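Local coordinates for D-alanyl transferase DltD (Enterococcus faecium TX0133A04, PDB 6PFX), which probably transfers D-alanine in the D-alanylation of lipoteichoic acid, a step of cell wall biogenesis in Gram-positive bacteria, at residues Pro41-Glu47 with Lys97-Ser103; Gln64-Arg68 with Ile361-Glu366. All coordinates share one frame; numbering follows the deposited sequence.

Contact 1 of 2, residues Pro41-Glu47 with Lys97-Ser103; sequences PFFGSSE and KVVFIIS
Phe42 lays its ring flat over Val99. Val99 CB sits 3.8 Å from the centroid of the Phe42 ring, 7° off the ring normal, a CH-pi contact over the face. The two side chains run side by side and point the same way. Strand 39-43, of which 41-43 lies here, runs parallel to strand 97-101. Val99 gives its N-H to Pro41 O and returns its own carbonyl to Phe43 N, at 2.9 Å from Val99 O. Ile101 N then bonds Phe43 O. Phe43 and Phe100 stand on the sheet face that Phe42 and Val99 do not use. Their planes are 28° apart, but the rings are slid past each other and barely overlap. Instead, Phe43 CB packs against Phe100 CD2 at 3.4 Å. The Phe43 chi1 of -66° swings the ring back beside the backbone N, toward Val98, and its edge meets Val98 CG1, 3.6 Å from Phe43 CD2.

Past the strand ends the packing gives way to a looser polar end, still largely buried. Glu47 OE2 accepts from Ser45 N at 2.8 Å and also from a water. Glu47 OE1 receives Ser45 OG through its syn lone pair. That water bridges the segments: it also donates to Ile101 O and accepts from Ser103 OG. These bonds probably help to hold the turn that carries Ser46, which is partly exposed and points away from 97-103. Ser46 OG bonds His348 NE2, and with Asp345 this resembles the catalytic triad of SGNH hydrolases, so Ser46 is probably the nucleophile.

The pair lies mid-sheet in an alpha/beta fold. The backbone of Phe42 bonds to Phe70 and Leu72, in and just after strand 68-71; backbone bonds from Val98 and Phe100 reach strand 288-293. Helix 79-89 packs on Phe43 and Phe100, and helix 351-365 on Phe42.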
loop_
_atom_site.group_PDB
_atom_site.type_symbol
_atom_site.label_atom_id
_atom_site.label_comp_id
_atom_site.label_asym_id
_atom_site.label_seq_id
_atom_site.Cartn_x
_atom_site.Cartn_y
_atom_site.Cartn_z
ATOM N N PRO A 41 -10.836 -2.696 -0.819
ATOM C CA PRO A 41 -9.698 -1.763 -0.775
ATOM C C PRO A 41 -8.429 -2.422 -1.298
ATOM O O PRO A 41 -8.132 -3.576 -0.973
ATOM C CB PRO A 41 -9.589 -1.397 0.712
ATOM C CG PRO A 41 -10.140 -2.604 1.423
ATOM C CD PRO A 41 -11.269 -3.104 0.537
ATOM N N PHE A 42 -7.727 -1.699 -2.178
ATOM C CA PHE A 42 -6.401 -2.061 -2.676
ATOM C C PHE A 42 -5.429 -1.009 -2.142
ATOM O O PHE A 42 -5.481 0.161 -2.548
ATOM C CB PHE A 42 -6.351 -2.063 -4.202
ATOM C CG PHE A 42 -6.881 -3.315 -4.863
ATOM C CD1 PHE A 42 -8.180 -3.758 -4.655
ATOM C CD2 PHE A 42 -6.068 -4.023 -5.742
ATOM C CE1 PHE A 42 -8.654 -4.904 -5.294
ATOM C CE2 PHE A 42 -6.530 -5.141 -6.392
ATOM C CZ PHE A 42 -7.830 -5.589 -6.178
ATOM N N PHE A 43 -4.573 -1.420 -1.214
ATOM C CA PHE A 43 -3.566 -0.558 -0.617
ATOM C C PHE A 43 -2.239 -0.748 -1.333
ATOM O O PHE A 43 -1.898 -1.849 -1.777
ATOM C CB PHE A 43 -3.367 -0.882 0.869
ATOM C CG PHE A 43 -4.567 -0.585 1.727
ATOM C CD1 PHE A 43 -4.773 0.686 2.242
ATOM C CD2 PHE A 43 -5.488 -1.578 2.026
ATOM C CE1 PHE A 43 -5.880 0.958 3.026
ATOM C CE2 PHE A 43 -6.594 -1.302 2.798
ATOM C CZ PHE A 43 -6.783 -0.039 3.308
ATOM N N GLY A 44 -1.472 0.331 -1.403
ATOM C CA GLY A 44 -0.187 0.266 -2.061
ATOM C C GLY A 44 0.436 1.631 -2.237
ATOM O O GLY A 44 0.507 2.410 -1.285
ATOM N N SER A 45 0.911 1.928 -3.442
ATOM C CA SER A 45 1.469 3.248 -3.734
ATOM C C SER A 45 1.309 3.510 -5.228
ATOM O O SER A 45 0.298 3.108 -5.809
ATOM C CB SER A 45 2.902 3.385 -3.221
ATOM O OG SER A 45 3.701 2.277 -3.550
ATOM N N SER A 46 2.303 4.137 -5.868
ATOM C CA SER A 46 2.113 4.662 -7.219
ATOM C C SER A 46 1.816 3.589 -8.261
ATOM O O SER A 46 1.281 3.916 -9.326
ATOM C CB SER A 46 3.342 5.472 -7.651
ATOM O OG SER A 46 4.526 4.720 -7.483
ATOM N N GLU A 47 2.143 2.323 -7.993
ATOM C CA GLU A 47 1.877 1.280 -8.975
ATOM C C GLU A 47 0.387 1.142 -9.252
ATOM O O GLU A 47 -0.001 0.630 -10.307
ATOM C CB GLU A 47 2.463 -0.056 -8.513
ATOM C CG GLU A 47 1.772 -0.717 -7.317
ATOM C CD GLU A 47 2.060 -0.053 -5.986
ATOM O OE1 GLU A 47 2.964 0.806 -5.877
ATOM O OE2 GLU A 47 1.359 -0.398 -5.025
ATOM N N LYS A 97 -12.427 -8.339 2.757
ATOM C CA LYS A 97 -11.212 -8.734 2.060
ATOM C C LYS A 97 -10.420 -7.506 1.629
ATOM O O LYS A 97 -10.980 -6.454 1.302
ATOM C CB LYS A 97 -11.564 -9.603 0.854
ATOM C CG LYS A 97 -12.080 -10.987 1.255
ATOM C CD LYS A 97 -12.331 -11.821 0.022
ATOM C CE LYS A 97 -12.798 -13.208 0.357
ATOM N NZ LYS A 97 -14.122 -13.138 1.023
ATOM N N VAL A 98 -9.089 -7.666 1.638
ATOM C CA VAL A 98 -8.126 -6.597 1.387
ATOM C C VAL A 98 -7.022 -7.118 0.476
ATOM O O VAL A 98 -6.560 -8.253 0.629
ATOM C CB VAL A 98 -7.497 -6.112 2.711
ATOM C CG1 VAL A 98 -6.476 -5.012 2.460
ATOM C CG2 VAL A 98 -8.587 -5.657 3.687
ATOM N N VAL A 99 -6.581 -6.283 -0.459
ATOM C CA VAL A 99 -5.376 -6.530 -1.241
ATOM C C VAL A 99 -4.390 -5.442 -0.865
ATOM O O VAL A 99 -4.741 -4.258 -0.855
ATOM C CB VAL A 99 -5.666 -6.501 -2.749
ATOM C CG1 VAL A 99 -4.408 -6.752 -3.592
ATOM C CG2 VAL A 99 -6.673 -7.542 -3.105
ATOM N N PHE A 100 -3.167 -5.838 -0.540
ATOM C CA PHE A 100 -2.150 -4.903 -0.073
ATOM C C PHE A 100 -0.860 -5.181 -0.830
ATOM O O PHE A 100 -0.300 -6.272 -0.714
ATOM C CB PHE A 100 -1.933 -5.068 1.440
ATOM C CG PHE A 100 -1.119 -3.965 2.086
ATOM C CD1 PHE A 100 0.228 -3.866 1.847
ATOM C CD2 PHE A 100 -1.710 -3.032 2.944
ATOM C CE1 PHE A 100 0.979 -2.862 2.450
ATOM C CE2 PHE A 100 -0.960 -2.022 3.538
ATOM C CZ PHE A 100 0.377 -1.942 3.290
ATOM N N ILE A 101 -0.352 -4.181 -1.547
ATOM C CA ILE A 101 0.904 -4.303 -2.286
ATOM C C ILE A 101 2.021 -3.729 -1.419
ATOM O O ILE A 101 2.006 -2.533 -1.106
ATOM C CB ILE A 101 0.835 -3.558 -3.628
ATOM C CG1 ILE A 101 -0.466 -3.816 -4.390
ATOM C CG2 ILE A 101 2.041 -3.936 -4.483
ATOM C CD1 ILE A 101 -0.692 -5.200 -4.772
ATOM N N ILE A 102 2.983 -4.577 -1.042
ATOM C CA ILE A 102 4.115 -4.193 -0.196
ATOM C C ILE A 102 5.276 -3.797 -1.109
ATOM O O ILE A 102 5.848 -4.656 -1.782
ATOM C CB ILE A 102 4.563 -5.376 0.674
ATOM C CG1 ILE A 102 3.423 -5.930 1.524
ATOM C CG2 ILE A 102 5.735 -4.971 1.589
ATOM C CD1 ILE A 102 3.786 -7.206 2.273
ATOM N N SER A 103 5.674 -2.520 -1.105
ATOM C CA SER A 103 6.838 -2.101 -1.899
ATOM C C SER A 103 8.126 -2.290 -1.104
ATOM O O SER A 103 8.269 -1.687 -0.036
ATOM C CB SER A 103 6.714 -0.636 -2.300
ATOM O OG SER A 103 5.635 -0.430 -3.186
HETATM O O HOH W 1 3.137 -0.701 -2.946
#

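Contact 2 of 2, residues Gln64-Arg68 with Ile361-Glu366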
loop_
_atom_site.group_PDB
_atom_site.type_symbol
_atom_site.label_atom_id
_atom_site.label_comp_id
_atom_site.label_asym_id
_atom_site.label_seq_id
_atom_site.Cartn_x
_atom_site.Cartn_y
_atom_site.Cartn_z
ATOM N N GLN A 64 -16.751 -8.418 -15.624
ATOM C CA GLN A 64 -18.008 -8.261 -14.900
ATOM C C GLN A 64 -17.977 -8.954 -13.548
ATOM O O GLN A 64 -18.920 -9.636 -13.141
ATOM C CB GLN A 64 -19.176 -8.743 -15.752
ATOM C CG GLN A 64 -19.343 -7.930 -17.005
ATOM C CD GLN A 64 -20.605 -8.283 -17.745
ATOM O OE1 GLN A 64 -21.500 -7.454 -17.892
ATOM N NE2 GLN A 64 -20.690 -9.522 -18.210
ATOM N N ARG A 65 -16.880 -8.746 -12.830
ATOM C CA ARG A 65 -16.714 -9.391 -11.545
ATOM C C ARG A 65 -17.575 -8.702 -10.491
ATOM O O ARG A 65 -18.049 -7.577 -10.664
ATOM C CB ARG A 65 -15.240 -9.395 -11.155
ATOM C CG ARG A 65 -14.356 -10.049 -12.191
ATOM C CD ARG A 65 -12.935 -10.207 -11.666
ATOM N NE ARG A 65 -12.117 -10.871 -12.671
ATOM C CZ ARG A 65 -10.798 -10.974 -12.624
ATOM N NH1 ARG A 65 -10.138 -10.463 -11.606
ATOM N NH2 ARG A 65 -10.157 -11.579 -13.612
ATOM N N ASN A 66 -17.725 -9.378 -9.359
ATOM C CA ASN A 66 -18.618 -8.946 -8.297
ATOM C C ASN A 66 -17.976 -7.947 -7.330
ATOM O O ASN A 66 -18.495 -7.746 -6.224
ATOM C CB ASN A 66 -19.111 -10.174 -7.527
ATOM C CG ASN A 66 -20.359 -9.897 -6.719
ATOM O OD1 ASN A 66 -21.212 -9.108 -7.125
ATOM N ND2 ASN A 66 -20.472 -10.546 -5.563
ATOM N N TYR A 67 -16.859 -7.336 -7.713
ATOM C CA TYR A 67 -16.214 -6.318 -6.902
ATOM C C TYR A 67 -15.648 -5.242 -7.820
ATOM O O TYR A 67 -15.436 -5.461 -9.019
ATOM C CB TYR A 67 -15.064 -6.893 -6.041
ATOM C CG TYR A 67 -13.928 -7.420 -6.878
ATOM C CD1 TYR A 67 -13.956 -8.708 -7.380
ATOM C CD2 TYR A 67 -12.839 -6.616 -7.188
ATOM C CE1 TYR A 67 -12.935 -9.190 -8.163
ATOM C CE2 TYR A 67 -11.823 -7.087 -7.974
ATOM C CZ TYR A 67 -11.880 -8.376 -8.467
ATOM O OH TYR A 67 -10.870 -8.888 -9.256
ATOM N N ARG A 68 -15.372 -4.084 -7.216
ATOM C CA ARG A 68 -14.584 -3.015 -7.817
ATOM C C ARG A 68 -13.481 -2.602 -6.863
ATOM O O ARG A 68 -13.748 -2.304 -5.681
ATOM C CB ARG A 68 -15.520 -1.835 -8.117
ATOM C CG ARG A 68 -14.845 -0.649 -8.760
ATOM C CD ARG A 68 -15.836 0.439 -9.204
ATOM N NE ARG A 68 -16.698 0.031 -10.315
ATOM C CZ ARG A 68 -17.960 -0.375 -10.186
ATOM N NH1 ARG A 68 -18.531 -0.441 -8.992
ATOM N NH2 ARG A 68 -18.654 -0.717 -11.261
ATOM N N ILE A 361 -5.396 -12.722 -7.080
ATOM C CA ILE A 361 -6.476 -11.821 -6.682
ATOM C C ILE A 361 -7.831 -12.425 -7.022
ATOM O O ILE A 361 -8.758 -12.410 -6.204
ATOM C CB ILE A 361 -6.324 -10.441 -7.355
ATOM C CG1 ILE A 361 -5.124 -9.679 -6.793
ATOM C CG2 ILE A 361 -7.648 -9.646 -7.262
ATOM C CD1 ILE A 361 -4.683 -8.514 -7.706
ATOM N N ARG A 362 -7.976 -12.927 -8.252
ATOM C CA ARG A 362 -9.270 -13.398 -8.731
ATOM C C ARG A 362 -9.821 -14.536 -7.887
ATOM O O ARG A 362 -10.954 -14.405 -7.386
ATOM C CB ARG A 362 -9.177 -13.786 -10.219
ATOM C CG ARG A 362 -10.524 -14.132 -10.880
ATOM C CD ARG A 362 -10.335 -14.848 -12.222
ATOM N NE ARG A 362 -9.537 -16.059 -12.056
ATOM C CZ ARG A 362 -9.961 -17.168 -11.455
ATOM N NH1 ARG A 362 -11.191 -17.239 -10.956
ATOM N NH2 ARG A 362 -9.149 -18.212 -11.355
ATOM N N PRO A 363 -9.117 -15.644 -7.655
ATOM C CA PRO A 363 -9.734 -16.709 -6.849
ATOM C C PRO A 363 -9.999 -16.306 -5.399
ATOM O O PRO A 363 -10.950 -16.814 -4.787
ATOM C CB PRO A 363 -8.740 -17.866 -6.968
ATOM C CG PRO A 363 -7.423 -17.190 -7.244
ATOM C CD PRO A 363 -7.764 -16.013 -8.116
ATOM N N PHE A 364 -9.202 -15.387 -4.844
ATOM C CA PHE A 364 -9.446 -14.860 -3.502
ATOM C C PHE A 364 -10.761 -14.100 -3.453
ATOM O O PHE A 364 -11.660 -14.438 -2.679
ATOM C CB PHE A 364 -8.276 -13.944 -3.117
ATOM C CG PHE A 364 -8.414 -13.240 -1.781
ATOM C CD1 PHE A 364 -8.799 -13.919 -0.639
ATOM C CD2 PHE A 364 -8.102 -11.891 -1.675
ATOM C CE1 PHE A 364 -8.901 -13.251 0.602
ATOM C CE2 PHE A 364 -8.163 -11.233 -0.466
ATOM C CZ PHE A 364 -8.589 -11.909 0.683
ATOM N N LEU A 365 -10.888 -13.063 -4.281
ATOM C CA LEU A 365 -12.051 -12.186 -4.223
ATOM C C LEU A 365 -13.315 -12.857 -4.769
ATOM O O LEU A 365 -14.424 -12.501 -4.354
ATOM C CB LEU A 365 -11.750 -10.871 -4.957
ATOM C CG LEU A 365 -10.606 -10.022 -4.387
ATOM C CD1 LEU A 365 -10.492 -8.659 -5.093
ATOM C CD2 LEU A 365 -10.807 -9.809 -2.896
ATOM N N GLU A 366 -13.187 -13.813 -5.695
ATOM C CA GLU A 366 -14.348 -14.540 -6.222
ATOM C C GLU A 366 -14.663 -15.809 -5.435
ATOM O O GLU A 366 -15.628 -16.509 -5.770
ATOM C CB GLU A 366 -14.152 -14.890 -7.704
ATOM C CG GLU A 366 -14.032 -13.662 -8.599
ATOM C CD GLU A 366 -14.185 -13.979 -10.085
ATOM O OE1 GLU A 366 -14.716 -13.122 -10.827
ATOM O OE2 GLU A 366 -13.791 -15.090 -10.507
#
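Apolar packing centres on Tyr67 and Leu365. Leu365 CD1 sits over the middle of the Tyr67 ring, 3.6 Å from the ring centroid and 14° off the normal, a CH-pi contact. The two side chains cross at about a right angle. Tyr67 CG lies between its backbone N and carbonyl carbon (chi1 65°), which turns the ring toward the helix. Tyr67 OH reaches Ile361 CG2 at 3.9 Å.

This contact ties the loop joining helix 56-62 to strand 68-71 to the C-terminal end of helix 351-365, at the flank of the alpha/beta fold. Gln64, with positive phi, is the C-prime residue of the Schellman motif that ends helix 56-62.

The polar part gathers round Arg65. Arg65 NH1 bonds Tyr67 OH at 2.9 Å, with the oxygen in the guanidinium plane. NH1 also forms a salt bridge to Asp358, one turn before Arg362 on helix 351-365. One guanidinium face lies on the aliphatic part of Arg362, whose CG is 3.6 Å from Arg65 CZ. Glu366 OE1 makes a long salt bridge to Arg65 NE, 3.9 Å; it lies well out of the guanidinium plane, so only charge attracts. Arg362 NH1 gives Glu366 OE2 a weak hydrogen bond, 3.4 Å, within a salt bridge.

In the fold
Contact 1 is core: it lies near the centre of the chain, and nearly all its touching residues are buried. Contact 2 is nearer the surface, about 19 Å from that centre to its own, and only partly buried. The first is sheet pairing, with backbone bonds, aromatic packing and a polar, water-bridged end; the second has no hydrogen bond between its segments and relies on a CH-pi contact, a guanidinium packed over an aliphatic chain, and charges. Helix 351-365 connects them. Ile361 CD1 packs 4.1 Å from Phe42 CE2 of contact 1. Phe364 and Leu365 likewise touch Lys97. The contact centres are 15 Å apart, and their segments alternate along the chain.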